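Long-range contacts in methylornithine synthase PylB (Methanosarcina barkeri, PDB 3T7V), which catalyses the radical-based isomerization of L-lysine to (3R)-3-methyl-D-ornithine, a step in pyrrolysine biosynthesis, with a [4Fe-4S] cluster and S-adenosylmethionine: residues F64-T69 and L307-A311; H109-M115 and L141-P147. All blocks are in the same frame, centred on the assembly; numbering follows the deposited sequence.

Interaction 1: F64-T69 and L307-A311; sequences FIYFST and LEGVA. With MD0 (5-amino-D-isoleucine), chain D; SAM (S-adenosylmethionine), chain C.
Phe64, on strand 58-68 of the TIM-barrel sheet, turns its ring edge to the 307-311 loop: CE2 lies 3.3 Å from the carbonyl O of Glu308, while CZ meets Val310 CG2 at 3.7 Å. With CG trans to the backbone N (chi1 -179°), the ring reaches out from the strand, and one of its faces takes the bound 5-amino-D-isoleucine, whose CA sits above it, offset toward the rim. Ile65 points the other way, yet its CG2 reaches Leu307 CD1 at 4.0 Å. Tyr66 points to the same side as Phe64 and also turns its ring edge to the loop. It receives two carbonyl oxygens in plane, with CD2 3.4 Å from Gly309 O and Glu308 O alongside; the side chain also comes within about 4 Å of the [4Fe-4S] cluster. The strand backbone joins the loop through a water that donates to Phe64 O and Glu308 O and accepts from Tyr66 N at 2.8 Å. Thr69 lays CG2 over the centre of the Tyr66 ring, 3.6 Å above its plane. Its OG1 donates to a second water that donates to Glu308 OE1, which Tyr80 OH also binds; Tyr89 N is a partner of Thr69 OG1. No direct hydrogen bond links the two segments: the contact rests on aromatic edges against carbonyl oxygens, apolar touches and water, while Tyr89 OH bridges Tyr66 O and Glu308 N and Asp279 takes the N-H groups of Val310 and Ala311. Val310 touches both bound molecules: CG1 lies 3.3 Å from C8 of S-adenosylmethionine, and CG2 meets its methyl CE. The result is a largely apolar wall: Phe64 offers carbon to CA and CB of the product, and Val310 to its branch methyl.

Interaction 2: H109-M115 and L141-P147; sequences HMVDLTM and LPIMISP. With MD0 (5-amino-D-isoleucine), chain D; SAM (S-adenosylmethionine), chain C.
Asp112 and Ser146, set diagonally on adjacent parallel strands with Ser146 one pair further along, grip the same amino group. Ser146 OG donates to Asp112 OD1 at 2.8 Å, arriving on the syn side of the carboxylate and 16° out of its plane. The NE of 5-amino-D-isoleucine then donates to Asp112 OD2 and to Ser146 OG, each at 2.9 Å. The serine hydroxyl therefore ties one carboxylate oxygen to the ligand while the other oxygen binds it directly. Asp112 extends CG opposite its own backbone N (chi1 178°), which carries the carboxylate across toward the neighbouring strand. There the Met144 side chain runs slantwise beside it, SD lying 3.5 Å from Asp112 OD2. Further along this face, Thr114 presents OG1 to Ser146 CB, makes a weak hydrogen bond to Asp112 OD1, and points CG2 at the methyl CE of S-adenosylmethionine, 3.8 Å away. Met110 joins the row, its SD resting on Met144 CB. Val111, Leu113, Ile143 and Ile145 project from the other side of the sheet; Leu113 CD1 packs against Ile143 CG2 at 3.7 Å. The strands run 17° apart, joined by five backbone hydrogen bonds from Val111 N to Pro142 O through to Met115 N to Ser146 O. At the C-terminal end Met115 CE touches Pro147. Helix 126-139, which links the two strands in a beta-alpha-beta crossover of the TIM-barrel fold, lies over the Val111, Leu113, Ile143 and Ile145 side. Strands 58-68 and 163-167 flank the pair, bringing Phe64 to Asp112 and Thr114, and Ala167 to Ser146.

Overall arrangement
After three N-terminal helices the chain lays down strand 58-68, which carries 64-69, and then strand 110-115. After helix 126-139 it returns through 141-147, so interaction 2 closes a short loop between consecutive barrel strands. The chain continues through further strands of the sheet, up to 296-300, to the loop that follows, where 307-311 comes back onto 64-69. Interaction 1 thus closes a long loop in which interaction 2 is wholly nested. The two meet where strands 58-68 and 110-115 are neighbours, probably through hydrogen bonds from Ile65 N to Asp112 O and Phe67 N to Thr114 O. Together they join barrel wall and late loop around 5-amino-D-isoleucine and S-adenosylmethionine.

Interaction 1: F64-T69 and L307-A311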
loop_
_atom_site.group_PDB
_atom_site.type_symbol
_atom_site.label_atom_id
_atom_site.label_comp_id
_atom_site.label_asym_id
_atom_site.label_seq_id
_atom_site.Cartn_x
_atom_site.Cartn_y
_atom_site.Cartn_z
ATOM N N PHE A 64 -1.517 -1.289 10.278
ATOM C CA PHE A 64 -2.520 -1.926 9.427
ATOM C C PHE A 64 -3.507 -2.676 10.295
ATOM O O PHE A 64 -3.135 -3.624 11.028
ATOM C CB PHE A 64 -1.757 -2.931 8.537
ATOM C CG PHE A 64 -2.678 -3.655 7.573
ATOM C CD1 PHE A 64 -3.384 -2.905 6.630
ATOM C CD2 PHE A 64 -2.856 -5.032 7.608
ATOM C CE1 PHE A 64 -4.266 -3.504 5.727
ATOM C CE2 PHE A 64 -3.746 -5.653 6.696
ATOM C CZ PHE A 64 -4.436 -4.883 5.785
ATOM N N ILE A 65 -4.768 -2.315 10.195
ATOM C CA ILE A 65 -5.882 -2.961 10.943
ATOM C C ILE A 65 -6.874 -3.522 9.966
ATOM O O ILE A 65 -7.741 -2.794 9.418
ATOM C CB ILE A 65 -6.583 -1.978 11.885
ATOM C CG1 ILE A 65 -5.555 -1.322 12.874
ATOM C CG2 ILE A 65 -7.686 -2.722 12.684
ATOM C CD1 ILE A 65 -6.244 -0.300 13.782
ATOM N N TYR A 66 -6.740 -4.828 9.750
ATOM C CA TYR A 66 -7.643 -5.545 8.817
ATOM C C TYR A 66 -8.818 -5.984 9.679
ATOM O O TYR A 66 -8.735 -6.963 10.424
ATOM C CB TYR A 66 -6.853 -6.735 8.261
ATOM C CG TYR A 66 -7.406 -7.365 6.998
ATOM C CD1 TYR A 66 -8.601 -7.004 6.405
ATOM C CD2 TYR A 66 -6.666 -8.389 6.415
ATOM C CE1 TYR A 66 -9.028 -7.564 5.209
ATOM C CE2 TYR A 66 -7.090 -8.984 5.233
ATOM C CZ TYR A 66 -8.272 -8.564 4.671
ATOM O OH TYR A 66 -8.626 -9.237 3.505
ATOM N N PHE A 67 -9.896 -5.166 9.665
ATOM C CA PHE A 67 -10.965 -5.306 10.674
ATOM C C PHE A 67 -12.105 -6.255 10.271
ATOM O O PHE A 67 -12.894 -6.636 11.091
ATOM C CB PHE A 67 -11.558 -3.933 11.090
ATOM C CG PHE A 67 -12.223 -3.159 10.002
ATOM C CD1 PHE A 67 -11.492 -2.253 9.285
ATOM C CD2 PHE A 67 -13.567 -3.340 9.682
ATOM C CE1 PHE A 67 -12.062 -1.541 8.253
ATOM C CE2 PHE A 67 -14.185 -2.665 8.634
ATOM C CZ PHE A 67 -13.409 -1.717 7.902
ATOM N N SER A 68 -12.094 -6.654 8.993
ATOM C CA SER A 68 -13.018 -7.685 8.525
ATOM C C SER A 68 -12.445 -8.360 7.313
ATOM O O SER A 68 -12.050 -7.673 6.349
ATOM C CB SER A 68 -14.388 -7.109 8.166
ATOM O OG SER A 68 -15.171 -8.218 7.646
ATOM N N THR A 69 -12.374 -9.706 7.356
ATOM C CA THR A 69 -11.820 -10.455 6.231
ATOM C C THR A 69 -12.886 -11.104 5.406
ATOM O O THR A 69 -12.601 -11.986 4.612
ATOM C CB THR A 69 -10.758 -11.450 6.642
ATOM O OG1 THR A 69 -11.388 -12.372 7.535
ATOM C CG2 THR A 69 -9.575 -10.745 7.398
ATOM N N LEU A 307 -4.218 -10.208 14.307
ATOM C CA LEU A 307 -4.802 -9.677 13.042
ATOM C C LEU A 307 -3.971 -10.119 11.863
ATOM O O LEU A 307 -2.772 -10.379 11.964
ATOM C CB LEU A 307 -4.843 -8.138 13.030
ATOM C CG LEU A 307 -5.809 -7.512 14.091
ATOM C CD1 LEU A 307 -5.742 -6.003 14.039
ATOM C CD2 LEU A 307 -7.229 -8.000 13.865
ATOM N N GLU A 308 -4.603 -10.150 10.707
ATOM C CA GLU A 308 -3.908 -10.644 9.464
ATOM C C GLU A 308 -3.388 -9.491 8.605
ATOM O O GLU A 308 -3.816 -8.317 8.719
ATOM C CB GLU A 308 -4.928 -11.497 8.664
ATOM C CG GLU A 308 -5.164 -12.803 9.492
ATOM C CD GLU A 308 -6.164 -13.773 9.033
ATOM O OE1 GLU A 308 -6.636 -13.643 7.892
ATOM O OE2 GLU A 308 -6.457 -14.713 9.865
ATOM N N GLY A 309 -2.395 -9.805 7.781
ATOM C CA GLY A 309 -2.033 -8.963 6.616
ATOM C C GLY A 309 -2.928 -9.422 5.447
ATOM O O GLY A 309 -3.919 -10.131 5.612
ATOM N N VAL A 310 -2.538 -9.058 4.247
ATOM C CA VAL A 310 -3.309 -9.460 3.020
ATOM C C VAL A 310 -2.556 -10.523 2.233
ATOM O O VAL A 310 -3.169 -11.574 1.886
ATOM C CB VAL A 310 -3.613 -8.235 2.089
ATOM C CG1 VAL A 310 -4.428 -8.723 0.878
ATOM C CG2 VAL A 310 -4.402 -7.203 2.924
ATOM N N ALA A 311 -1.284 -10.297 1.975
ATOM C CA ALA A 311 -0.456 -11.296 1.275
ATOM C C ALA A 311 0.088 -12.324 2.263
ATOM O O ALA A 311 0.299 -13.504 1.896
ATOM C CB ALA A 311 0.635 -10.600 0.490
HETATM C C MD0 D . 0.089 -3.250 3.278
HETATM N N MD0 D . -0.920 -5.273 4.164
HETATM O O MD0 D . 0.283 -2.030 3.454
HETATM C CA MD0 D . -1.156 -3.875 3.821
HETATM C CB MD0 D . -2.316 -3.766 2.785
HETATM C CD MD0 D . -4.060 -2.008 2.037
HETATM N NE MD0 D . -4.300 -0.574 1.949
HETATM C CG MD0 D . -2.667 -2.260 2.607
HETATM C CG2 MD0 D . -1.995 -4.394 1.404
HETATM O OXT MD0 D . 0.882 -3.980 2.672
HETATM N N SAM C . -10.824 -5.142 -0.445
HETATM C CA SAM C . -10.318 -3.874 -0.684
HETATM C C SAM C . -9.701 -3.691 -2.012
HETATM O O SAM C . -9.584 -4.664 -2.784
HETATM O OXT SAM C . -9.418 -2.491 -2.359
HETATM C CB SAM C . -9.148 -3.641 -0.028
HETATM C CG SAM C . -8.091 -4.662 0.096
HETATM S SD SAM C . -6.451 -4.055 -0.486
HETATM C CE SAM C . -5.520 -4.100 1.021
HETATM C "C5'" SAM C . -5.827 -5.502 -1.314
HETATM C "C4'" SAM C . -4.914 -5.205 -2.246
HETATM O "O4'" SAM C . -3.914 -6.114 -1.459
HETATM C "C3'" SAM C . -5.185 -5.524 -3.507
HETATM O "O3'" SAM C . -5.351 -4.152 -3.888
HETATM C "C2'" SAM C . -3.724 -5.898 -3.791
HETATM O "O2'" SAM C . -2.934 -4.803 -4.361
HETATM C "C1'" SAM C . -3.042 -6.472 -2.536
HETATM N N9 SAM C . -3.086 -7.980 -2.578
HETATM C C8 SAM C . -4.144 -8.836 -2.448
HETATM N N7 SAM C . -3.718 -10.081 -2.605
HETATM C C5 SAM C . -2.361 -10.033 -2.827
HETATM C C6 SAM C . -1.410 -11.019 -3.131
HETATM N N6 SAM C . -1.718 -12.314 -3.225
HETATM N N1 SAM C . -0.127 -10.650 -3.260
HETATM C C2 SAM C . 0.249 -9.338 -3.189
HETATM N N3 SAM C . -0.660 -8.349 -3.012
HETATM C C4 SAM C . -1.963 -8.721 -2.809
HETATM O O HOH W 1 -4.385 -6.160 10.562
HETATM O O HOH W 2 -9.397 -14.338 8.062
#

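Interaction 2: H109-M115 and L141-P147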
loop_
_atom_site.group_PDB
_atom_site.type_symbol
_atom_site.label_atom_id
_atom_site.label_comp_id
_atom_site.label_asym_id
_atom_site.label_seq_id
_atom_site.Cartn_x
_atom_site.Cartn_y
_atom_site.Cartn_z
ATOM N N HIS A 109 2.276 7.242 12.557
ATOM C CA HIS A 109 1.799 8.450 11.865
ATOM C C HIS A 109 0.419 8.342 11.288
ATOM O O HIS A 109 -0.262 9.362 11.136
ATOM C CB HIS A 109 2.762 8.850 10.708
ATOM C CG HIS A 109 4.146 9.092 11.187
ATOM N ND1 HIS A 109 5.082 8.097 11.195
ATOM C CD2 HIS A 109 4.740 10.206 11.726
ATOM C CE1 HIS A 109 6.213 8.559 11.759
ATOM N NE2 HIS A 109 6.008 9.853 12.075
ATOM N N MET A 110 -0.063 7.110 11.078
ATOM C CA MET A 110 -1.335 6.900 10.412
ATOM C C MET A 110 -1.757 5.488 10.749
ATOM O O MET A 110 -0.891 4.614 11.075
ATOM C CB MET A 110 -1.158 7.061 8.897
ATOM C CG MET A 110 -2.542 6.912 8.135
ATOM S SD MET A 110 -2.524 7.728 6.512
ATOM C CE MET A 110 -1.243 6.774 5.747
ATOM N N VAL A 111 -3.064 5.223 10.705
ATOM C CA VAL A 111 -3.602 3.841 10.794
ATOM C C VAL A 111 -4.410 3.561 9.543
ATOM O O VAL A 111 -5.144 4.451 9.090
ATOM C CB VAL A 111 -4.442 3.656 12.063
ATOM C CG1 VAL A 111 -3.617 3.821 13.296
ATOM C CG2 VAL A 111 -5.649 4.576 12.117
ATOM N N ASP A 112 -4.214 2.381 8.973
ATOM C CA ASP A 112 -4.996 1.916 7.775
ATOM C C ASP A 112 -6.087 0.944 8.124
ATOM O O ASP A 112 -5.740 -0.165 8.609
ATOM C CB ASP A 112 -4.005 1.362 6.742
ATOM C CG ASP A 112 -4.626 0.809 5.510
ATOM O OD1 ASP A 112 -5.868 0.881 5.285
ATOM O OD2 ASP A 112 -3.843 0.265 4.650
ATOM N N LEU A 113 -7.331 1.383 8.081
ATOM C CA LEU A 113 -8.492 0.511 8.455
ATOM C C LEU A 113 -8.924 -0.151 7.128
ATOM O O LEU A 113 -9.384 0.526 6.191
ATOM C CB LEU A 113 -9.664 1.379 8.968
ATOM C CG LEU A 113 -9.345 2.191 10.208
ATOM C CD1 LEU A 113 -10.543 3.070 10.503
ATOM C CD2 LEU A 113 -8.962 1.233 11.320
ATOM N N THR A 114 -8.692 -1.457 7.034
ATOM C CA THR A 114 -8.904 -2.201 5.808
ATOM C C THR A 114 -9.927 -3.296 6.012
ATOM O O THR A 114 -9.984 -3.960 7.068
ATOM C CB THR A 114 -7.555 -2.838 5.380
ATOM O OG1 THR A 114 -6.671 -1.788 4.971
ATOM C CG2 THR A 114 -7.713 -3.785 4.128
ATOM N N MET A 115 -10.743 -3.536 4.972
ATOM C CA MET A 115 -11.639 -4.679 4.970
ATOM C C MET A 115 -11.710 -5.229 3.567
ATOM O O MET A 115 -11.454 -4.563 2.567
ATOM C CB MET A 115 -13.077 -4.360 5.493
ATOM C CG MET A 115 -13.699 -3.176 4.712
ATOM S SD MET A 115 -15.453 -3.078 5.200
ATOM C CE MET A 115 -15.900 -1.574 4.362
ATOM N N LEU A 141 -5.507 10.147 15.158
ATOM C CA LEU A 141 -4.435 10.073 14.158
ATOM C C LEU A 141 -5.053 10.154 12.811
ATOM O O LEU A 141 -6.265 9.889 12.584
ATOM C CB LEU A 141 -3.767 8.636 14.202
ATOM C CG LEU A 141 -2.818 8.415 15.408
ATOM C CD1 LEU A 141 -2.421 6.956 15.434
ATOM C CD2 LEU A 141 -1.580 9.327 15.239
ATOM N N PRO A 142 -4.260 10.558 11.818
ATOM C CA PRO A 142 -4.691 10.347 10.417
ATOM C C PRO A 142 -5.119 8.940 10.133
ATOM O O PRO A 142 -4.507 7.976 10.660
ATOM C CB PRO A 142 -3.417 10.676 9.612
ATOM C CG PRO A 142 -2.656 11.623 10.568
ATOM C CD PRO A 142 -2.893 11.033 11.928
ATOM N N ILE A 143 -6.202 8.822 9.421
ATOM C CA ILE A 143 -6.777 7.502 9.090
ATOM C C ILE A 143 -6.768 7.288 7.603
ATOM O O ILE A 143 -7.243 8.141 6.814
ATOM C CB ILE A 143 -8.260 7.390 9.566
ATOM C CG1 ILE A 143 -8.309 7.361 11.069
ATOM C CG2 ILE A 143 -8.944 6.099 9.018
ATOM C CD1 ILE A 143 -9.751 7.301 11.576
ATOM N N MET A 144 -6.207 6.156 7.193
ATOM C CA MET A 144 -6.331 5.676 5.811
ATOM C C MET A 144 -7.454 4.648 5.848
ATOM O O MET A 144 -7.524 3.841 6.784
ATOM C CB MET A 144 -5.029 4.982 5.381
ATOM C CG MET A 144 -5.192 4.192 4.077
ATOM S SD MET A 144 -3.508 3.576 3.612
ATOM C CE MET A 144 -3.000 4.964 2.723
ATOM N N ILE A 145 -8.362 4.714 4.914
ATOM C CA ILE A 145 -9.391 3.653 4.755
ATOM C C ILE A 145 -9.125 2.904 3.485
ATOM O O ILE A 145 -8.816 3.505 2.407
ATOM C CB ILE A 145 -10.826 4.241 4.842
ATOM C CG1 ILE A 145 -11.085 5.285 3.755
ATOM C CG2 ILE A 145 -11.163 4.668 6.262
ATOM C CD1 ILE A 145 -12.586 5.684 3.645
ATOM N N SER A 146 -9.313 1.570 3.556
ATOM C CA SER A 146 -9.237 0.711 2.376
ATOM C C SER A 146 -10.505 -0.151 2.415
ATOM O O SER A 146 -10.450 -1.299 2.861
ATOM C CB SER A 146 -7.974 -0.182 2.457
ATOM O OG SER A 146 -6.813 0.581 2.660
ATOM N N PRO A 147 -11.645 0.393 2.002
ATOM C CA PRO A 147 -12.920 -0.271 2.199
ATOM C C PRO A 147 -13.423 -0.974 0.955
ATOM O O PRO A 147 -14.580 -1.453 0.966
ATOM C CB PRO A 147 -13.834 0.930 2.512
ATOM C CG PRO A 147 -13.319 2.001 1.569
ATOM C CD PRO A 147 -11.793 1.808 1.514
HETATM C C MD0 D . 0.089 -3.250 3.278
HETATM N N MD0 D . -0.920 -5.273 4.164
HETATM O O MD0 D . 0.283 -2.030 3.454
HETATM C CA MD0 D . -1.156 -3.875 3.821
HETATM C CB MD0 D . -2.316 -3.766 2.785
HETATM C CD MD0 D . -4.060 -2.008 2.037
HETATM N NE MD0 D . -4.300 -0.574 1.949
HETATM C CG MD0 D . -2.667 -2.260 2.607
HETATM C CG2 MD0 D . -1.995 -4.394 1.404
HETATM O OXT MD0 D . 0.882 -3.980 2.672
HETATM N N SAM C . -10.824 -5.142 -0.445
HETATM C CA SAM C . -10.318 -3.874 -0.684
HETATM C C SAM C . -9.701 -3.691 -2.012
HETATM O O SAM C . -9.584 -4.664 -2.784
HETATM O OXT SAM C . -9.418 -2.491 -2.359
HETATM C CB SAM C . -9.148 -3.641 -0.028
HETATM C CG SAM C . -8.091 -4.662 0.096
HETATM S SD SAM C . -6.451 -4.055 -0.486
HETATM C CE SAM C . -5.520 -4.100 1.021
HETATM C "C5'" SAM C . -5.827 -5.502 -1.314
HETATM C "C4'" SAM C . -4.914 -5.205 -2.246
HETATM O "O4'" SAM C . -3.914 -6.114 -1.459
HETATM C "C3'" SAM C . -5.185 -5.524 -3.507
HETATM O "O3'" SAM C . -5.351 -4.152 -3.888
HETATM C "C2'" SAM C . -3.724 -5.898 -3.791
HETATM O "O2'" SAM C . -2.934 -4.803 -4.361
HETATM C "C1'" SAM C . -3.042 -6.472 -2.536
HETATM N N9 SAM C . -3.086 -7.980 -2.578
HETATM C C8 SAM C . -4.144 -8.836 -2.448
HETATM N N7 SAM C . -3.718 -10.081 -2.605
HETATM C C5 SAM C . -2.361 -10.033 -2.827
HETATM C C6 SAM C . -1.410 -11.019 -3.131
HETATM N N6 SAM C . -1.718 -12.314 -3.225
HETATM N N1 SAM C . -0.127 -10.650 -3.260
HETATM C C2 SAM C . 0.249 -9.338 -3.189
HETATM N N3 SAM C . -0.660 -8.349 -3.012
HETATM C C4 SAM C . -1.963 -8.721 -2.809
#